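Purine nucleoside phosphorylase (Anopheles gambiae, PDB 2P4S) catalyses the phosphorolytic cleavage of purine (deoxy)nucleosides, chiefly inosine and 2'-deoxyinosine, into the free base and pentose 1-phosphate for purine salvage. Local coordinates at residues Y176-K180 / G228-L232; H195-T199 / T306-I310; H220-M224 / V276-G281. One frame throughout, in Å; residues are numbered along the deposited sequence.

Contact 1: Y176-K180 / G228-L232; sequences YPLAK and GNNPL
The opening turn of helix 178-191 meets the loop that leaves helix 223-226 through Leu178 and Ala179 on the helix and Asn229 and Pro231 on the loop. Leu178 makes the largest single contribution. Its CG sits beside the backbone N and anti to the carbonyl carbon (chi1 -59°), and the extended chain sends CD1 against the loop, crossing Asn229 at about a right angle. CD1 lies over the flat face of the Asn229 amide, with Leu178 CD1 3.5 Å from Asn229 OD1, and it also touches the backbone, where Leu178 CD1 is 3.3 Å from Asn229 O. Further along, the Pro231 ring lies against the helix backbone, and Leu178 CB comes within 4.1 Å of Pro231 CD. Ala179 adds its methyl, with CB 3.6 Å from Pro231 O.

The polar link is indirect. One water accepts from Leu178 N at 2.8 Å and donates to Asn229 OD1 at a short 2.5 Å, so a backbone N-H of the first turn, just after the N-cap residue Pro177, is served through the loop's amide. The opposite end of that amide, ND2, donates to Ala227 O of the third subunit. With both ends held, the rotation of the Asn229 amide should be well fixed.

The loop is shaped by its own bonds. Gly228, with positive phi, ends helix 223-226 in a Schellman motif, and Asn230 OD1 takes Leu232 N at 2.8 Å (N-H...O 156°) on an in-plane lone pair, while Asn230 packs on Gly282 of the second subunit. A Schellman helix end followed closely by an Asx turn thus characterises this loop, which joins a helix start of the phosphorylase fold to the subunit interfaces of the homotrimer.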
loop_
_atom_site.group_PDB
_atom_site.type_symbol
_atom_site.label_atom_id
_atom_site.label_comp_id
_atom_site.label_asym_id
_atom_site.label_seq_id
_atom_site.Cartn_x
_atom_site.Cartn_y
_atom_site.Cartn_z
ATOM N N TYR A 176 -10.643 -12.100 -1.663
ATOM C CA TYR A 176 -9.579 -13.126 -1.762
ATOM C C TYR A 176 -8.191 -12.532 -1.604
ATOM O O TYR A 176 -7.848 -11.578 -2.319
ATOM C CB TYR A 176 -9.634 -13.883 -3.096
ATOM C CG TYR A 176 -10.978 -14.503 -3.423
ATOM C CD1 TYR A 176 -11.681 -15.289 -2.472
ATOM C CD2 TYR A 176 -11.565 -14.295 -4.679
ATOM C CE1 TYR A 176 -12.940 -15.859 -2.798
ATOM C CE2 TYR A 176 -12.777 -14.857 -5.015
ATOM C CZ TYR A 176 -13.461 -15.648 -4.074
ATOM O OH TYR A 176 -14.678 -16.191 -4.431
ATOM N N PRO A 177 -7.384 -13.082 -0.673
ATOM C CA PRO A 177 -5.951 -12.708 -0.579
ATOM C C PRO A 177 -5.266 -12.945 -1.943
ATOM O O PRO A 177 -5.734 -13.767 -2.711
ATOM C CB PRO A 177 -5.377 -13.673 0.482
ATOM C CG PRO A 177 -6.650 -14.165 1.299
ATOM C CD PRO A 177 -7.815 -14.067 0.349
ATOM N N LEU A 178 -4.191 -12.222 -2.249
ATOM C CA LEU A 178 -3.506 -12.399 -3.551
ATOM C C LEU A 178 -3.041 -13.854 -3.829
ATOM O O LEU A 178 -3.191 -14.342 -4.959
ATOM C CB LEU A 178 -2.359 -11.359 -3.736
ATOM C CG LEU A 178 -2.827 -9.891 -3.663
ATOM C CD1 LEU A 178 -1.637 -8.965 -3.912
ATOM C CD2 LEU A 178 -3.926 -9.644 -4.702
ATOM N N ALA A 179 -2.534 -14.554 -2.797
ATOM C CA ALA A 179 -2.101 -15.971 -2.944
ATOM C C ALA A 179 -3.247 -16.891 -3.357
ATOM O O ALA A 179 -3.060 -17.837 -4.106
ATOM C CB ALA A 179 -1.389 -16.514 -1.647
ATOM N N LYS A 180 -4.439 -16.591 -2.881
ATOM C CA LYS A 180 -5.631 -17.303 -3.305
ATOM C C LYS A 180 -6.052 -16.950 -4.754
ATOM O O LYS A 180 -6.472 -17.845 -5.499
ATOM C CB LYS A 180 -6.778 -17.072 -2.292
ATOM C CG LYS A 180 -8.083 -17.828 -2.596
ATOM C CD LYS A 180 -8.765 -18.088 -1.251
ATOM C CE LYS A 180 -10.082 -18.831 -1.381
ATOM N NZ LYS A 180 -10.809 -18.918 -0.036
ATOM N N GLY A 228 3.586 -4.240 0.731
ATOM C CA GLY A 228 3.673 -5.537 1.398
ATOM C C GLY A 228 2.596 -6.554 1.054
ATOM O O GLY A 228 2.523 -7.591 1.688
ATOM N N ASN A 229 1.765 -6.277 0.043
ATOM C CA ASN A 229 0.672 -7.165 -0.326
ATOM C C ASN A 229 1.124 -7.955 -1.577
ATOM O O ASN A 229 1.008 -7.497 -2.716
ATOM C CB ASN A 229 -0.574 -6.316 -0.549
ATOM C CG ASN A 229 -1.846 -7.134 -0.729
ATOM O OD1 ASN A 229 -1.892 -8.345 -0.491
ATOM N ND2 ASN A 229 -2.908 -6.447 -1.127
ATOM N N ASN A 230 1.673 -9.146 -1.347
ATOM C CA ASN A 230 2.358 -9.939 -2.411
ATOM C C ASN A 230 1.893 -11.356 -2.244
ATOM O O ASN A 230 1.866 -11.799 -1.129
ATOM C CB ASN A 230 3.894 -9.848 -2.242
ATOM C CG ASN A 230 4.664 -10.440 -3.420
ATOM O OD1 ASN A 230 4.725 -11.654 -3.566
ATOM N ND2 ASN A 230 5.292 -9.587 -4.248
ATOM N N PRO A 231 1.578 -12.084 -3.346
ATOM C CA PRO A 231 1.211 -13.515 -3.220
ATOM C C PRO A 231 2.329 -14.438 -2.642
ATOM O O PRO A 231 2.046 -15.549 -2.222
ATOM C CB PRO A 231 0.846 -13.912 -4.660
ATOM C CG PRO A 231 1.631 -12.981 -5.504
ATOM C CD PRO A 231 1.576 -11.676 -4.769
ATOM N N LEU A 232 3.561 -13.969 -2.557
ATOM C CA LEU A 232 4.620 -14.831 -2.101
ATOM C C LEU A 232 4.971 -14.598 -0.639
ATOM O O LEU A 232 5.883 -15.219 -0.114
ATOM C CB LEU A 232 5.867 -14.643 -2.984
ATOM C CG LEU A 232 5.665 -14.714 -4.498
ATOM C CD1 LEU A 232 6.993 -14.383 -5.134
ATOM C CD2 LEU A 232 5.115 -16.091 -4.961
HETATM O O HOH W 1 -3.228 -10.486 -0.211
#

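Contact 2: H195-T199 / T306-I310; sequences HLIAT and TVHEI
Ala198 CB on the strand meets two methyls of the helical segment: it lies 4.1 Å from Thr306 CG2 and 4.1 Å from Ile310 CD1. Two residues back, Leu196 points to the same side and brings CD2 to 4.2 Å from Ile310 CD1, the two side chains meeting at a slant. The same Leu196 CD2 rests 3.9 Å from Glu309 O. Ile310 CD1 thus touches both strand residues; chi1 (-63°) sets CG1 beside the backbone N, and the bent chi2 (-76°) turns CD1 to them. This is a helix laid on one face of the mixed sheet of the phosphorylase fold, and at the small Ala198 the start of helix 307-315 comes close: the CA atoms of Ala198 and Thr306 are 6.4 Å apart.

Polar bonds within and around the two segments position them. Thr306, at the N-cap with positive phi, hydrogen-bonds through OG1 to Asn200 ND2, and its O receives Ile310 N at 2.9 Å to close the first turn. Glu309 OE2 forms a salt bridge with Arg169 NE, while NH2 of that phosphate-binding arginine donates to Thr199 O. Thr199 OG1 is held in turn by Ile115 O and Gly117 N.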
loop_
_atom_site.group_PDB
_atom_site.type_symbol
_atom_site.label_atom_id
_atom_site.label_comp_id
_atom_site.label_asym_id
_atom_site.label_seq_id
_atom_site.Cartn_x
_atom_site.Cartn_y
_atom_site.Cartn_z
ATOM N N HIS A 195 3.907 -22.231 -19.835
ATOM C CA HIS A 195 3.576 -20.869 -20.222
ATOM C C HIS A 195 2.301 -20.440 -19.545
ATOM O O HIS A 195 1.380 -21.257 -19.417
ATOM C CB HIS A 195 3.430 -20.724 -21.743
ATOM C CG HIS A 195 4.746 -20.811 -22.465
ATOM N ND1 HIS A 195 5.557 -21.928 -22.397
ATOM C CD2 HIS A 195 5.419 -19.902 -23.212
ATOM C CE1 HIS A 195 6.656 -21.714 -23.104
ATOM N NE2 HIS A 195 6.601 -20.488 -23.600
ATOM N N LEU A 196 2.290 -19.175 -19.087
ATOM C CA LEU A 196 1.057 -18.459 -18.746
ATOM C C LEU A 196 0.726 -17.318 -19.714
ATOM O O LEU A 196 1.550 -16.428 -19.922
ATOM C CB LEU A 196 1.106 -17.942 -17.299
ATOM C CG LEU A 196 -0.158 -17.203 -16.817
ATOM C CD1 LEU A 196 -1.416 -18.158 -16.694
ATOM C CD2 LEU A 196 0.140 -16.389 -15.517
ATOM N N ILE A 197 -0.451 -17.381 -20.337
ATOM C CA ILE A 197 -1.075 -16.225 -20.958
ATOM C C ILE A 197 -2.155 -15.582 -20.029
ATOM O O ILE A 197 -3.235 -16.160 -19.803
ATOM C CB ILE A 197 -1.680 -16.553 -22.332
ATOM C CG1 ILE A 197 -0.603 -17.145 -23.269
ATOM C CG2 ILE A 197 -2.330 -15.291 -22.950
ATOM C CD1 ILE A 197 -1.169 -17.682 -24.568
ATOM N N ALA A 198 -1.858 -14.389 -19.495
ATOM C CA ALA A 198 -2.826 -13.680 -18.627
ATOM C C ALA A 198 -3.457 -12.549 -19.419
ATOM O O ALA A 198 -2.738 -11.735 -20.032
ATOM C CB ALA A 198 -2.155 -13.175 -17.376
ATOM N N THR A 199 -4.779 -12.503 -19.455
ATOM C CA THR A 199 -5.495 -11.462 -20.192
ATOM C C THR A 199 -6.334 -10.675 -19.189
ATOM O O THR A 199 -6.796 -11.228 -18.185
ATOM C CB THR A 199 -6.455 -12.016 -21.232
ATOM O OG1 THR A 199 -7.591 -12.588 -20.569
ATOM C CG2 THR A 199 -5.808 -13.057 -22.158
ATOM N N THR A 306 -4.124 -9.870 -12.360
ATOM C CA THR A 306 -2.972 -10.191 -13.276
ATOM C C THR A 306 -1.573 -10.141 -12.679
ATOM O O THR A 306 -0.818 -11.113 -12.800
ATOM C CB THR A 306 -3.020 -9.293 -14.554
ATOM O OG1 THR A 306 -4.238 -9.575 -15.227
ATOM C CG2 THR A 306 -1.845 -9.550 -15.531
ATOM N N VAL A 307 -1.235 -9.027 -12.035
ATOM C CA VAL A 307 0.163 -8.772 -11.592
ATOM C C VAL A 307 0.684 -9.932 -10.696
ATOM O O VAL A 307 1.757 -10.461 -10.925
ATOM C CB VAL A 307 0.325 -7.331 -10.904
ATOM C CG1 VAL A 307 1.615 -7.228 -10.056
ATOM C CG2 VAL A 307 0.336 -6.257 -11.938
ATOM N N HIS A 308 -0.134 -10.316 -9.707
ATOM C CA HIS A 308 0.156 -11.380 -8.726
ATOM C C HIS A 308 0.091 -12.765 -9.337
ATOM O O HIS A 308 0.806 -13.653 -8.906
ATOM C CB HIS A 308 -0.792 -11.273 -7.490
ATOM C CG HIS A 308 -2.221 -11.006 -7.848
ATOM N ND1 HIS A 308 -2.699 -9.740 -8.120
ATOM C CD2 HIS A 308 -3.268 -11.851 -8.037
ATOM C CE1 HIS A 308 -3.977 -9.819 -8.464
ATOM N NE2 HIS A 308 -4.333 -11.093 -8.451
ATOM N N GLU A 309 -0.769 -12.962 -10.326
ATOM C CA GLU A 309 -0.723 -14.180 -11.147
ATOM C C GLU A 309 0.626 -14.344 -11.909
ATOM O O GLU A 309 1.236 -15.432 -11.937
ATOM C CB GLU A 309 -1.898 -14.166 -12.152
ATOM C CG GLU A 309 -3.284 -14.210 -11.504
ATOM C CD GLU A 309 -4.369 -13.556 -12.363
ATOM O OE1 GLU A 309 -4.085 -13.165 -13.517
ATOM O OE2 GLU A 309 -5.528 -13.442 -11.898
ATOM N N ILE A 310 1.036 -13.275 -12.588
ATOM C CA ILE A 310 2.341 -13.203 -13.238
ATOM C C ILE A 310 3.509 -13.425 -12.280
ATOM O O ILE A 310 4.425 -14.139 -12.603
ATOM C CB ILE A 310 2.498 -11.847 -14.021
ATOM C CG1 ILE A 310 1.437 -11.769 -15.152
ATOM C CG2 ILE A 310 3.921 -11.708 -14.581
ATOM C CD1 ILE A 310 1.754 -12.655 -16.428
#

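Contact 3: H220-M224 / V276-G281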
loop_
_atom_site.group_PDB
_atom_site.type_symbol
_atom_site.label_atom_id
_atom_site.label_comp_id
_atom_site.label_asym_id
_atom_site.label_seq_id
_atom_site.Cartn_x
_atom_site.Cartn_y
_atom_site.Cartn_z
ATOM N N HIS A 220 5.025 -4.041 -15.506
ATOM C CA HIS A 220 4.018 -3.570 -14.575
ATOM C C HIS A 220 4.678 -2.793 -13.404
ATOM O O HIS A 220 5.891 -2.822 -13.205
ATOM C CB HIS A 220 3.120 -4.748 -14.074
ATOM C CG HIS A 220 3.833 -5.735 -13.203
ATOM N ND1 HIS A 220 3.768 -7.097 -13.409
ATOM C CD2 HIS A 220 4.651 -5.552 -12.141
ATOM C CE1 HIS A 220 4.500 -7.705 -12.490
ATOM N NE2 HIS A 220 5.039 -6.790 -11.705
ATOM N N ILE A 221 3.845 -2.096 -12.642
ATOM C CA ILE A 221 4.266 -1.444 -11.412
ATOM C C ILE A 221 3.352 -2.083 -10.388
ATOM O O ILE A 221 2.117 -1.913 -10.472
ATOM C CB ILE A 221 4.071 0.116 -11.444
ATOM C CG1 ILE A 221 5.091 0.780 -12.393
ATOM C CG2 ILE A 221 4.284 0.684 -10.013
ATOM C CD1 ILE A 221 4.776 2.255 -12.856
ATOM N N ASN A 222 3.951 -2.826 -9.449
ATOM C CA ASN A 222 3.212 -3.530 -8.450
ATOM C C ASN A 222 3.088 -2.676 -7.175
ATOM O O ASN A 222 3.867 -2.853 -6.270
ATOM C CB ASN A 222 3.830 -4.913 -8.115
ATOM C CG ASN A 222 2.907 -5.715 -7.215
ATOM O OD1 ASN A 222 1.775 -5.263 -6.936
ATOM N ND2 ASN A 222 3.358 -6.864 -6.732
ATOM N N LEU A 223 2.131 -1.748 -7.144
ATOM C CA LEU A 223 1.882 -0.883 -5.996
ATOM C C LEU A 223 1.436 -1.651 -4.729
ATOM O O LEU A 223 1.809 -1.283 -3.608
ATOM C CB LEU A 223 0.827 0.161 -6.372
ATOM C CG LEU A 223 1.173 1.194 -7.458
ATOM C CD1 LEU A 223 -0.008 2.156 -7.667
ATOM C CD2 LEU A 223 2.456 1.950 -7.023
ATOM N N MET A 224 0.677 -2.724 -4.923
ATOM C CA MET A 224 0.281 -3.628 -3.830
ATOM C C MET A 224 1.480 -4.199 -3.142
ATOM O O MET A 224 1.550 -4.148 -1.922
ATOM C CB MET A 224 -0.598 -4.757 -4.323
ATOM C CG MET A 224 -1.879 -4.273 -4.871
ATOM S SD MET A 224 -2.987 -5.659 -5.269
ATOM C CE MET A 224 -4.490 -4.719 -5.456
ATOM N N VAL A 276 2.720 -0.268 -19.949
ATOM C CA VAL A 276 2.897 -0.625 -18.551
ATOM C C VAL A 276 1.530 -0.740 -17.888
ATOM O O VAL A 276 0.688 0.184 -17.986
ATOM C CB VAL A 276 3.859 0.408 -17.826
ATOM C CG1 VAL A 276 3.995 0.126 -16.297
ATOM C CG2 VAL A 276 5.296 0.512 -18.561
ATOM N N TYR A 277 1.325 -1.847 -17.142
ATOM C CA TYR A 277 -0.005 -2.142 -16.531
ATOM C C TYR A 277 0.135 -2.002 -15.034
ATOM O O TYR A 277 1.213 -2.220 -14.518
ATOM C CB TYR A 277 -0.474 -3.530 -16.930
ATOM C CG TYR A 277 -1.658 -4.063 -16.166
ATOM C CD1 TYR A 277 -2.967 -3.852 -16.630
ATOM C CD2 TYR A 277 -1.478 -4.864 -15.018
ATOM C CE1 TYR A 277 -4.063 -4.365 -15.952
ATOM C CE2 TYR A 277 -2.575 -5.388 -14.334
ATOM C CZ TYR A 277 -3.858 -5.147 -14.809
ATOM O OH TYR A 277 -4.940 -5.680 -14.142
ATOM N N THR A 278 -0.897 -1.548 -14.326
ATOM C CA THR A 278 -0.816 -1.633 -12.864
ATOM C C THR A 278 -2.122 -2.273 -12.344
ATOM O O THR A 278 -3.172 -2.089 -12.978
ATOM C CB THR A 278 -0.525 -0.291 -12.170
ATOM O OG1 THR A 278 -0.136 -0.550 -10.812
ATOM C CG2 THR A 278 -1.766 0.640 -12.169
ATOM N N CYS A 279 -2.028 -2.973 -11.217
ATOM C CA CYS A 279 -3.141 -3.638 -10.551
ATOM C C CYS A 279 -3.531 -2.873 -9.278
ATOM O O CYS A 279 -2.788 -2.888 -8.288
ATOM C CB CYS A 279 -2.754 -5.082 -10.197
ATOM S SG CYS A 279 -4.014 -5.991 -9.243
ATOM N N LEU A 280 -4.683 -2.207 -9.299
ATOM C CA LEU A 280 -5.174 -1.487 -8.102
ATOM C C LEU A 280 -6.181 -2.376 -7.348
ATOM O O LEU A 280 -6.755 -3.265 -7.930
ATOM C CB LEU A 280 -5.816 -0.140 -8.493
ATOM C CG LEU A 280 -5.018 0.790 -9.429
ATOM C CD1 LEU A 280 -5.700 2.121 -9.601
ATOM C CD2 LEU A 280 -3.614 1.019 -8.881
ATOM N N GLY A 281 -6.425 -2.117 -6.069
ATOM C CA GLY A 281 -7.421 -2.894 -5.313
ATOM C C GLY A 281 -8.869 -2.817 -5.837
ATOM O O GLY A 281 -9.584 -3.841 -5.864
HETATM O O HOH W 2 -0.324 -3.964 -8.113
#
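Leu223 and Leu280 lie side by side and point the same way, with Leu223 CD1 4.0 Å from Leu280 CD2; Phe226 of the third subunit packs on both. Next to them the extended side chain of Met224 reaches over the chain at the end of strand 272-279. Its sulfur and methyl pass by Cys279 SG, and the methyl settles on the peptide beyond, with Met224 CE 3.3 Å from Gly281 N. At the other end of the contact a separate apolar pair crosses at a slant, Ile221 CG1 standing 4.1 Å from Val276 CG1.

Between these groups run two parallel strands. His220 is bridged to Tyr277, and the backbone bond here runs from Ile221 N to Tyr277 O at 3.2 Å (N-H...O 151°). One residue on, a side chain adds a second bond: with OG1 anti to the backbone N (chi1 -166°), the Thr278 hydroxyl faces the neighbouring segment and donates to Ile221 O at 2.7 Å, at a C=O...O angle of 157° and tilted somewhat out of the carbonyl plane. Farther along, a water donates to both Asn222 OD1 and Cys279 O, 2.7 Å from each. Asn222 OD1 also caps Gly225 N of helix 223-226.

Farther out, Tyr277 OH bonds to the backbone N of Ser305, a phosphate-binding residue, and His220 ND1 pairs with Tyr251 OH. On the second subunit, Glu290 accepts from Asn222 N.

One backbone bond, a threonine hydroxyl and a bridging water therefore join the segments in turn, which is consistent with the chains diverging as helix 223-226 begins, with Ile221 O and Cys279 O given polar partners.

The three contacts form a compact cluster, their centres 13 to 14 Å apart. Along the chain the segments run 176-180, 195-199, 220-224, 228-232, 276-281 and 306-310: contact 3 is nested inside the loop closed by contact 2, whereas contact 1 interlocks with both. Contacts 2 and 3 reach the same mixed sheet, and helix 307-315, part of contact 2, touches the other two, with Val307 against His220, Asn222, Tyr277 and Cys279, and His308 against Leu178 and Pro231. Helix 223-226 ties contact 3 to contact 1, where Met224 packs on Leu178. Contact 2 stays inside one chain beside the phosphate site, while contacts 1 and 3 carry the fold outward to both neighbouring subunits.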